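Side-chain contacts in Cg3027-pa (Drosophila melanogaster, PDB 2VHH), which probably hydrolyses N-carbamoyl-beta-alanine to beta-alanine, ammonium and carbon dioxide in pyrimidine breakdown, and assembles as a homooctamer: residues E91-A96 / C137-E142; F246-A251 / Q361-Y366. All blocks are in the same frame, centred on the assembly; numbering follows the deposited sequence.

Contact 1: residues E91-A96 / C137-E142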
ATOM      1  N   GLU C  91       3.389 -23.418 -52.325  1.00 39.55           N
ATOM      2  CA  GLU C  91       4.303 -24.520 -52.004  1.00 40.06           C
ATOM      3  C   GLU C  91       5.620 -24.414 -52.765  1.00 39.44           C
ATOM      4  O   GLU C  91       6.675 -24.730 -52.217  1.00 39.48           O
ATOM      5  CB  GLU C  91       3.645 -25.880 -52.244  1.00 40.13           C
ATOM      6  CG  GLU C  91       2.719 -26.322 -51.099  1.00 41.96           C
ATOM      7  CD  GLU C  91       1.944 -27.600 -51.411  1.00 42.16           C
ATOM      8  OE1 GLU C  91       0.692 -27.572 -51.330  1.00 44.34           O
ATOM      9  OE2 GLU C  91       2.589 -28.629 -51.739  1.00 45.09           O
ATOM     10  N   LYS C  92       5.547 -23.963 -54.019  1.00 38.94           N
ATOM     11  CA  LYS C  92       6.726 -23.736 -54.849  1.00 38.42           C
ATOM     12  C   LYS C  92       7.554 -22.564 -54.318  1.00 37.74           C
ATOM     13  O   LYS C  92       8.788 -22.619 -54.301  1.00 37.63           O
ATOM     14  CB  LYS C  92       6.317 -23.485 -56.310  1.00 38.66           C
ATOM     15  CG  LYS C  92       6.505 -24.664 -57.278  1.00 39.54           C
ATOM     16  CD  LYS C  92       5.433 -25.740 -57.128  1.00 41.00           C
ATOM     17  CE  LYS C  92       5.944 -26.925 -56.316  1.00 41.77           C
ATOM     18  NZ  LYS C  92       6.994 -27.667 -57.080  1.00 43.13           N
ATOM     19  N   GLN C  93       6.858 -21.510 -53.887  1.00 36.95           N
ATOM     20  CA  GLN C  93       7.483 -20.305 -53.333  1.00 36.12           C
ATOM     21  C   GLN C  93       8.315 -20.647 -52.105  1.00 36.07           C
ATOM     22  O   GLN C  93       9.456 -20.207 -51.964  1.00 35.87           O
ATOM     23  CB  GLN C  93       6.419 -19.280 -52.929  1.00 35.71           C
ATOM     24  CG  GLN C  93       5.642 -18.651 -54.069  1.00 34.97           C
ATOM     25  CD  GLN C  93       4.952 -17.357 -53.661  1.00 33.89           C
ATOM     26  OE1 GLN C  93       5.572 -16.477 -53.079  1.00 34.30           O
ATOM     27  NE2 GLN C  93       3.675 -17.230 -53.982  1.00 32.38           N
ATOM     28  N   ARG C  94       7.716 -21.425 -51.212  1.00 36.02           N
ATOM     29  CA  ARG C  94       8.374 -21.889 -50.002  1.00 35.99           C
ATOM     30  C   ARG C  94       9.539 -22.814 -50.321  1.00 36.12           C
ATOM     31  O   ARG C  94      10.616 -22.655 -49.761  1.00 36.41           O
ATOM     32  CB  ARG C  94       7.370 -22.587 -49.089  1.00 35.80           C
ATOM     33  CG  ARG C  94       7.968 -23.190 -47.835  1.00 35.72           C
ATOM     34  CD  ARG C  94       6.897 -23.475 -46.805  1.00 36.22           C
ATOM     35  NE  ARG C  94       6.021 -24.599 -47.134  1.00 37.26           N
ATOM     36  CZ  ARG C  94       4.719 -24.642 -46.850  1.00 38.02           C
ATOM     37  NH1 ARG C  94       4.125 -23.611 -46.262  1.00 38.39           N
ATOM     38  NH2 ARG C  94       3.996 -25.707 -47.170  1.00 38.55           N
ATOM     39  N   GLU C  95       9.332 -23.764 -51.225  1.00 36.15           N
ATOM     40  CA  GLU C  95      10.385 -24.702 -51.599  1.00 36.31           C
ATOM     41  C   GLU C  95      11.617 -24.037 -52.183  1.00 35.67           C
ATOM     42  O   GLU C  95      12.729 -24.477 -51.927  1.00 35.72           O
ATOM     43  CB  GLU C  95       9.871 -25.737 -52.589  1.00 36.87           C
ATOM     44  CG  GLU C  95       9.234 -26.947 -51.944  1.00 39.51           C
ATOM     45  CD  GLU C  95       9.678 -28.232 -52.611  1.00 42.96           C
ATOM     46  OE1 GLU C  95       9.727 -28.257 -53.870  1.00 43.65           O
ATOM     47  OE2 GLU C  95       9.991 -29.204 -51.869  1.00 44.16           O
ATOM     48  N   ALA C  96      11.410 -22.991 -52.980  1.00 34.96           N
ATOM     49  CA  ALA C  96      12.505 -22.262 -53.606  1.00 34.33           C
ATOM     50  C   ALA C  96      13.369 -21.583 -52.547  1.00 34.06           C
ATOM     51  O   ALA C  96      14.606 -21.561 -52.649  1.00 34.14           O
ATOM     52  CB  ALA C  96      11.959 -21.241 -54.590  1.00 33.80           C
ATOM     53  N   CYS C 137      -2.589 -16.702 -46.099  1.00 40.54           N
ATOM     54  CA  CYS C 137      -2.749 -17.371 -44.815  1.00 39.82           C
ATOM     55  C   CYS C 137      -2.460 -18.864 -44.904  1.00 39.20           C
ATOM     56  O   CYS C 137      -2.186 -19.495 -43.895  1.00 39.18           O
ATOM     57  CB  CYS C 137      -4.131 -17.085 -44.223  1.00 40.01           C
ATOM     58  SG  CYS C 137      -4.389 -15.325 -43.784  1.00 40.13           S
ATOM     59  N   GLU C 138      -2.487 -19.412 -46.114  1.00 38.59           N
ATOM     60  CA  GLU C 138      -2.112 -20.803 -46.340  1.00 38.08           C
ATOM     61  C   GLU C 138      -0.613 -21.059 -46.143  1.00 37.67           C
ATOM     62  O   GLU C 138      -0.175 -22.216 -46.170  1.00 37.56           O
ATOM     63  CB  GLU C 138      -2.536 -21.258 -47.729  1.00 37.96           C
ATOM     64  CG  GLU C 138      -4.034 -21.456 -47.940  1.00 38.09           C
ATOM     65  CD  GLU C 138      -4.341 -21.941 -49.357  1.00 38.56           C
ATOM     66  OE1 GLU C 138      -3.669 -22.894 -49.810  1.00 39.26           O
ATOM     67  OE2 GLU C 138      -5.235 -21.371 -50.027  1.00 38.98           O
ATOM     68  N   PHE C 139       0.166 -19.985 -45.955  1.00 37.24           N
ATOM     69  CA  PHE C 139       1.592 -20.076 -45.595  1.00 36.68           C
ATOM     70  C   PHE C 139       1.785 -20.453 -44.141  1.00 36.77           C
ATOM     71  O   PHE C 139       2.851 -20.922 -43.746  1.00 36.84           O
ATOM     72  CB  PHE C 139       2.307 -18.756 -45.830  1.00 35.97           C
ATOM     73  CG  PHE C 139       2.963 -18.656 -47.159  1.00 35.22           C
ATOM     74  CD1 PHE C 139       2.387 -17.900 -48.173  1.00 34.60           C
ATOM     75  CD2 PHE C 139       4.159 -19.312 -47.406  1.00 34.59           C
ATOM     76  CE1 PHE C 139       2.994 -17.805 -49.413  1.00 33.60           C
ATOM     77  CE2 PHE C 139       4.778 -19.217 -48.648  1.00 33.59           C
ATOM     78  CZ  PHE C 139       4.192 -18.470 -49.650  1.00 33.74           C
ATOM     79  N   ALA C 140       0.752 -20.216 -43.348  1.00 37.17           N
ATOM     80  CA  ALA C 140       0.759 -20.548 -41.936  1.00 37.31           C
ATOM     81  C   ALA C 140       0.834 -22.047 -41.743  1.00 37.40           C
ATOM     82  O   ALA C 140       0.130 -22.800 -42.406  1.00 37.75           O
ATOM     83  CB  ALA C 140      -0.473 -19.986 -41.258  1.00 37.24           C
ATOM     84  N   GLU C 141       1.693 -22.479 -40.830  1.00 37.48           N
ATOM     85  CA  GLU C 141       1.908 -23.897 -40.600  1.00 37.74           C
ATOM     86  C   GLU C 141       2.077 -24.169 -39.119  1.00 37.68           C
ATOM     87  O   GLU C 141       2.361 -23.252 -38.351  1.00 37.58           O
ATOM     88  CB  GLU C 141       3.137 -24.368 -41.378  1.00 37.76           C
ATOM     89  CG  GLU C 141       4.423 -23.616 -41.055  1.00 38.24           C
ATOM     90  CD  GLU C 141       5.639 -24.217 -41.733  1.00 38.61           C
ATOM     91  OE1 GLU C 141       6.112 -25.287 -41.275  1.00 39.05           O
ATOM     92  OE2 GLU C 141       6.122 -23.605 -42.716  1.00 39.75           O
ATOM     93  N   GLU C 142       1.899 -25.428 -38.725  1.00 37.91           N
ATOM     94  CA  GLU C 142       2.068 -25.836 -37.332  1.00 38.21           C
ATOM     95  C   GLU C 142       3.504 -25.606 -36.863  1.00 37.87           C
ATOM     96  O   GLU C 142       4.454 -25.941 -37.559  1.00 37.88           O
ATOM     97  CB  GLU C 142       1.663 -27.299 -37.142  1.00 38.29           C
ATOM     98  CG  GLU C 142       0.157 -27.540 -37.090  1.00 39.09           C
ATOM     99  CD  GLU C 142      -0.204 -28.891 -36.475  1.00 39.91           C
ATOM    100  OE1 GLU C 142       0.121 -29.934 -37.079  1.00 42.01           O
ATOM    101  OE2 GLU C 142      -0.821 -28.913 -35.387  1.00 41.85           O
TER

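Contact 2: residues F246-A251 / Q361-Y366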
ATOM      1  N   PHE C 246      13.742  -9.955 -21.503  1.00 21.51           N
ATOM      2  CA  PHE C 246      14.597 -11.074 -21.896  1.00 20.96           C
ATOM      3  C   PHE C 246      15.877 -11.069 -21.087  1.00 21.13           C
ATOM      4  O   PHE C 246      16.369 -12.131 -20.710  1.00 21.30           O
ATOM      5  CB  PHE C 246      14.932 -11.027 -23.375  1.00 20.44           C
ATOM      6  CG  PHE C 246      13.761 -11.283 -24.267  1.00 20.03           C
ATOM      7  CD1 PHE C 246      13.394 -10.350 -25.229  1.00 19.43           C
ATOM      8  CD2 PHE C 246      13.024 -12.459 -24.152  1.00 18.99           C
ATOM      9  CE1 PHE C 246      12.318 -10.580 -26.063  1.00 19.38           C
ATOM     10  CE2 PHE C 246      11.945 -12.698 -24.974  1.00 18.96           C
ATOM     11  CZ  PHE C 246      11.584 -11.760 -25.933  1.00 19.32           C
ATOM     12  N   GLY C 247      16.410  -9.874 -20.820  1.00 21.04           N
ATOM     13  CA  GLY C 247      17.605  -9.718 -19.987  1.00 20.90           C
ATOM     14  C   GLY C 247      17.364 -10.161 -18.558  1.00 20.95           C
ATOM     15  O   GLY C 247      18.169 -10.876 -17.978  1.00 20.95           O
ATOM     16  N   LEU C 248      16.242  -9.743 -17.984  1.00 20.90           N
ATOM     17  CA  LEU C 248      15.888 -10.137 -16.628  1.00 20.70           C
ATOM     18  C   LEU C 248      15.721 -11.647 -16.496  1.00 20.82           C
ATOM     19  O   LEU C 248      15.930 -12.212 -15.426  1.00 20.72           O
ATOM     20  CB  LEU C 248      14.622  -9.418 -16.171  1.00 20.42           C
ATOM     21  CG  LEU C 248      14.709  -7.905 -15.966  1.00 20.37           C
ATOM     22  CD1 LEU C 248      13.459  -7.392 -15.260  1.00 20.61           C
ATOM     23  CD2 LEU C 248      15.950  -7.506 -15.182  1.00 20.31           C
ATOM     24  N   ASN C 249      15.350 -12.290 -17.598  1.00 21.07           N
ATOM     25  CA  ASN C 249      15.237 -13.743 -17.655  1.00 21.25           C
ATOM     26  C   ASN C 249      16.559 -14.455 -17.927  1.00 21.48           C
ATOM     27  O   ASN C 249      16.593 -15.680 -18.004  1.00 21.69           O
ATOM     28  CB  ASN C 249      14.188 -14.162 -18.677  1.00 21.11           C
ATOM     29  CG  ASN C 249      12.779 -13.972 -18.174  1.00 20.63           C
ATOM     30  OD1 ASN C 249      12.501 -14.153 -16.999  1.00 20.77           O
ATOM     31  ND2 ASN C 249      11.876 -13.623 -19.072  1.00 21.33           N
ATOM     32  N   GLY C 250      17.639 -13.688 -18.063  1.00 21.58           N
ATOM     33  CA  GLY C 250      18.990 -14.247 -18.109  1.00 21.81           C
ATOM     34  C   GLY C 250      19.531 -14.568 -19.487  1.00 22.13           C
ATOM     35  O   GLY C 250      20.435 -15.383 -19.628  1.00 22.32           O
ATOM     36  N   ALA C 251      18.992 -13.916 -20.508  1.00 22.40           N
ATOM     37  CA  ALA C 251      19.431 -14.143 -21.872  1.00 22.62           C
ATOM     38  C   ALA C 251      20.860 -13.653 -22.119  1.00 22.96           C
ATOM     39  O   ALA C 251      21.284 -12.625 -21.579  1.00 23.17           O
ATOM     40  CB  ALA C 251      18.477 -13.477 -22.821  1.00 22.60           C
ATOM     41  N   GLN C 361      19.542  -1.064 -11.596  1.00 27.50           N
ATOM     42  CA  GLN C 361      18.290  -0.931 -12.351  1.00 27.01           C
ATOM     43  C   GLN C 361      17.089  -0.443 -11.555  1.00 26.84           C
ATOM     44  O   GLN C 361      16.203   0.196 -12.110  1.00 27.08           O
ATOM     45  CB  GLN C 361      17.930  -2.220 -13.072  1.00 27.04           C
ATOM     46  CG  GLN C 361      18.340  -2.232 -14.517  1.00 27.07           C
ATOM     47  CD  GLN C 361      18.137  -3.583 -15.158  1.00 27.28           C
ATOM     48  OE1 GLN C 361      18.111  -4.613 -14.481  1.00 28.31           O
ATOM     49  NE2 GLN C 361      17.985  -3.589 -16.467  1.00 26.96           N
ATOM     50  N   ARG C 362      17.055  -0.752 -10.263  1.00 26.54           N
ATOM     51  CA  ARG C 362      15.952  -0.333  -9.398  1.00 26.22           C
ATOM     52  C   ARG C 362      14.612  -0.912  -9.866  1.00 26.27           C
ATOM     53  O   ARG C 362      13.585  -0.238  -9.828  1.00 26.71           O
ATOM     54  CB  ARG C 362      15.875   1.204  -9.309  1.00 26.00           C
ATOM     55  CG  ARG C 362      17.104   1.845  -8.695  1.00 25.69           C
ATOM     56  CD  ARG C 362      16.716   2.697  -7.502  1.00 25.40           C
ATOM     57  NE  ARG C 362      16.771   4.119  -7.822  1.00 24.08           N
ATOM     58  CZ  ARG C 362      16.048   5.064  -7.230  1.00 21.73           C
ATOM     59  NH1 ARG C 362      15.175   4.765  -6.275  1.00 18.64           N
ATOM     60  NH2 ARG C 362      16.207   6.321  -7.616  1.00 21.93           N
ATOM     61  N   VAL C 363      14.628  -2.169 -10.292  1.00 26.10           N
ATOM     62  CA  VAL C 363      13.427  -2.839 -10.793  1.00 25.87           C
ATOM     63  C   VAL C 363      12.198  -2.727  -9.881  1.00 25.59           C
ATOM     64  O   VAL C 363      11.092  -2.554 -10.378  1.00 25.70           O
ATOM     65  CB  VAL C 363      13.687  -4.329 -11.193  1.00 25.80           C
ATOM     66  CG1 VAL C 363      13.909  -4.466 -12.660  1.00 25.10           C
ATOM     67  CG2 VAL C 363      14.887  -4.895 -10.441  1.00 27.06           C
ATOM     68  N   PRO C 364      12.373  -2.828  -8.549  1.00 25.35           N
ATOM     69  CA  PRO C 364      11.178  -2.636  -7.726  1.00 25.19           C
ATOM     70  C   PRO C 364      10.541  -1.256  -7.897  1.00 24.96           C
ATOM     71  O   PRO C 364       9.318  -1.164  -7.951  1.00 24.83           O
ATOM     72  CB  PRO C 364      11.698  -2.837  -6.294  1.00 25.09           C
ATOM     73  CG  PRO C 364      12.922  -3.659  -6.450  1.00 25.29           C
ATOM     74  CD  PRO C 364      13.546  -3.145  -7.718  1.00 25.41           C
ATOM     75  N   LEU C 365      11.359  -0.204  -7.994  1.00 24.92           N
ATOM     76  CA  LEU C 365      10.841   1.147  -8.247  1.00 24.89           C
ATOM     77  C   LEU C 365      10.047   1.190  -9.549  1.00 24.90           C
ATOM     78  O   LEU C 365       8.935   1.722  -9.596  1.00 25.10           O
ATOM     79  CB  LEU C 365      11.961   2.199  -8.292  1.00 24.86           C
ATOM     80  CG  LEU C 365      11.638   3.551  -8.973  1.00 24.99           C
ATOM     81  CD1 LEU C 365      10.710   4.424  -8.148  1.00 25.56           C
ATOM     82  CD2 LEU C 365      12.901   4.327  -9.310  1.00 24.95           C
ATOM     83  N   TYR C 366      10.620   0.627 -10.604  1.00 24.68           N
ATOM     84  CA  TYR C 366      10.000   0.684 -11.914  1.00 24.60           C
ATOM     85  C   TYR C 366       8.751  -0.168 -12.058  1.00 25.17           C
ATOM     86  O   TYR C 366       7.826   0.210 -12.775  1.00 25.37           O
ATOM     87  CB  TYR C 366      11.020   0.371 -12.999  1.00 23.99           C
ATOM     88  CG  TYR C 366      11.957   1.518 -13.160  1.00 22.94           C
ATOM     89  CD1 TYR C 366      13.167   1.545 -12.489  1.00 22.27           C
ATOM     90  CD2 TYR C 366      11.601   2.614 -13.930  1.00 22.10           C
ATOM     91  CE1 TYR C 366      14.022   2.623 -12.604  1.00 22.38           C
ATOM     92  CE2 TYR C 366      12.437   3.694 -14.051  1.00 22.60           C
ATOM     93  CZ  TYR C 366      13.650   3.695 -13.384  1.00 22.77           C
ATOM     94  OH  TYR C 366      14.488   4.768 -13.513  1.00 22.85           O
TER

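Contact 1: residues E91-A96 / C137-E142
Gln93 and Arg94, in the first turns of helix 90-110, meet Phe139 and Glu141, where the short 3-10 turn 137-139 opens into a loop. The turn is closed by a backbone bond from Ala140 N to Cys137 O, 3.1 Å. No hydrogen bond joins the two segments.

The Phe139 ring reaches across to the helix. Its CZ ends 4.0 Å from Gln93 CB, and this carbon sits at the ring edge, near the ring plane. The Gln93 amide stands nearly upright to the ring, with the two planes 79° apart. Its NE2 is used in a hydrogen bond to Ala88 O, just ahead of the helix. Gln93 OE1 is also near, 4.2 Å from Phe139 CZ. Arg94 adds the base of its side chain, with CB 4.3 Å from Phe139 CE2.

The rest of Arg94 runs past the ring toward the loop. CG is anti to the backbone N (chi1 176°), the chain bends at chi3, and NH1 ends near Phe139 O and Glu141 OE2. NH1 comes to 3.9 Å from Phe139 O, which lies at the guanidinium edge but too far for a bond. Glu141 OE2 is 4.1 Å from the same NH1, well out of the guanidinium plane. Any attraction is probably electrostatic only, since no N-H points at this oxygen. OE2 has a closer partner in Thr148 OG1, a hydrogen bond that helps to place the carboxylate.

The contact joins helix 90-110 to the loop between strand 115-118 and helix 147-158 of the carbon-nitrogen hydrolase fold. Arg94 and Glu141 both lean on Pro147, at the start of helix 147-158. The backbone of Glu141 is bonded to Leu168 and Arg170 of strand 162-171. Glu138 OE1 accepts bonds from Thr67 OG1 and Gln66 N of the second subunit, so the loop ties helix 90-110, strand 162-171 and a subunit interface together.

Contact 2: residues F246-A251 / Q361-Y366
Gln361 and Val363 both approach Leu248, the last residue of helix 240-248. Gln361 comes first along the second segment. Its CB points toward the helix, and its side chain stays extended beyond CG (chi2 172°). OE1 lies 3.7 Å from Leu248 CD2, a polar atom against a methyl. The same side chain also rests on Met244, one turn back. The backbone O of Gln361 accepts a hydrogen bond from Gln241 NE2 of the third subunit.

Arg362 takes no part in the contact with Leu248. It holds the N-cap position of helix 363-374, and its O receives Tyr366 N at 3.2 Å. Leu365 CD2 sits over the centre of its guanidinium, 3.8 Å above the plane. NH2 bonds to Gly215 O and Asn198 O of the third subunit.

Val363 opens the helix. Its CG1 meets Leu248 CD1 at 3.9 Å, and the leucine and valine run side by side in opposite senses. Leu248 thus forks: with CG beside the backbone N (chi1 -67°), CD1 reaches the valine and CD2 the glutamine. Val363 also touches Met244. Further on, Tyr366 OH is hydrogen-bonded to His199 NE2 of the third subunit.

Just behind Leu248 the chain leaves the helix in a Schellman motif. Ala251 N bonds to Phe246 O at 3.2 Å and Gly250 N to Gly247 O at 2.9 Å, with Gly250 at positive phi.

Across the two segments there is no hydrogen bond and no pair of charges. The contact is van der Waals packing of three side chains over a small area, and Leu248 also packs on Ala373 of the third subunit. Such packing has little directionality. Arg362 NH2, Tyr366 OH and Gln361 O bond to the third subunit, consistent with that neighbour helping to hold this C-terminal part in place.

In the fold
The two contacts share no helix or strand. They lie on opposite sides of the chain's centre, with their own centres about 38 Å apart and their nearest atoms about 19 Å apart. Along the chain, contact 1 closes before contact 2 opens. Contact 1 is the more buried. It joins a helix to a nearby loop and mixes aromatic packing with a loose approach of opposite charges. Contact 2 is partly buried and smaller. It links parts of the chain much further apart in sequence, through one methyl-methyl contact and one between an amide oxygen and a methyl. Each sits beside a different neighbour: the second subunit reaches contact 1, the third reaches contact 2.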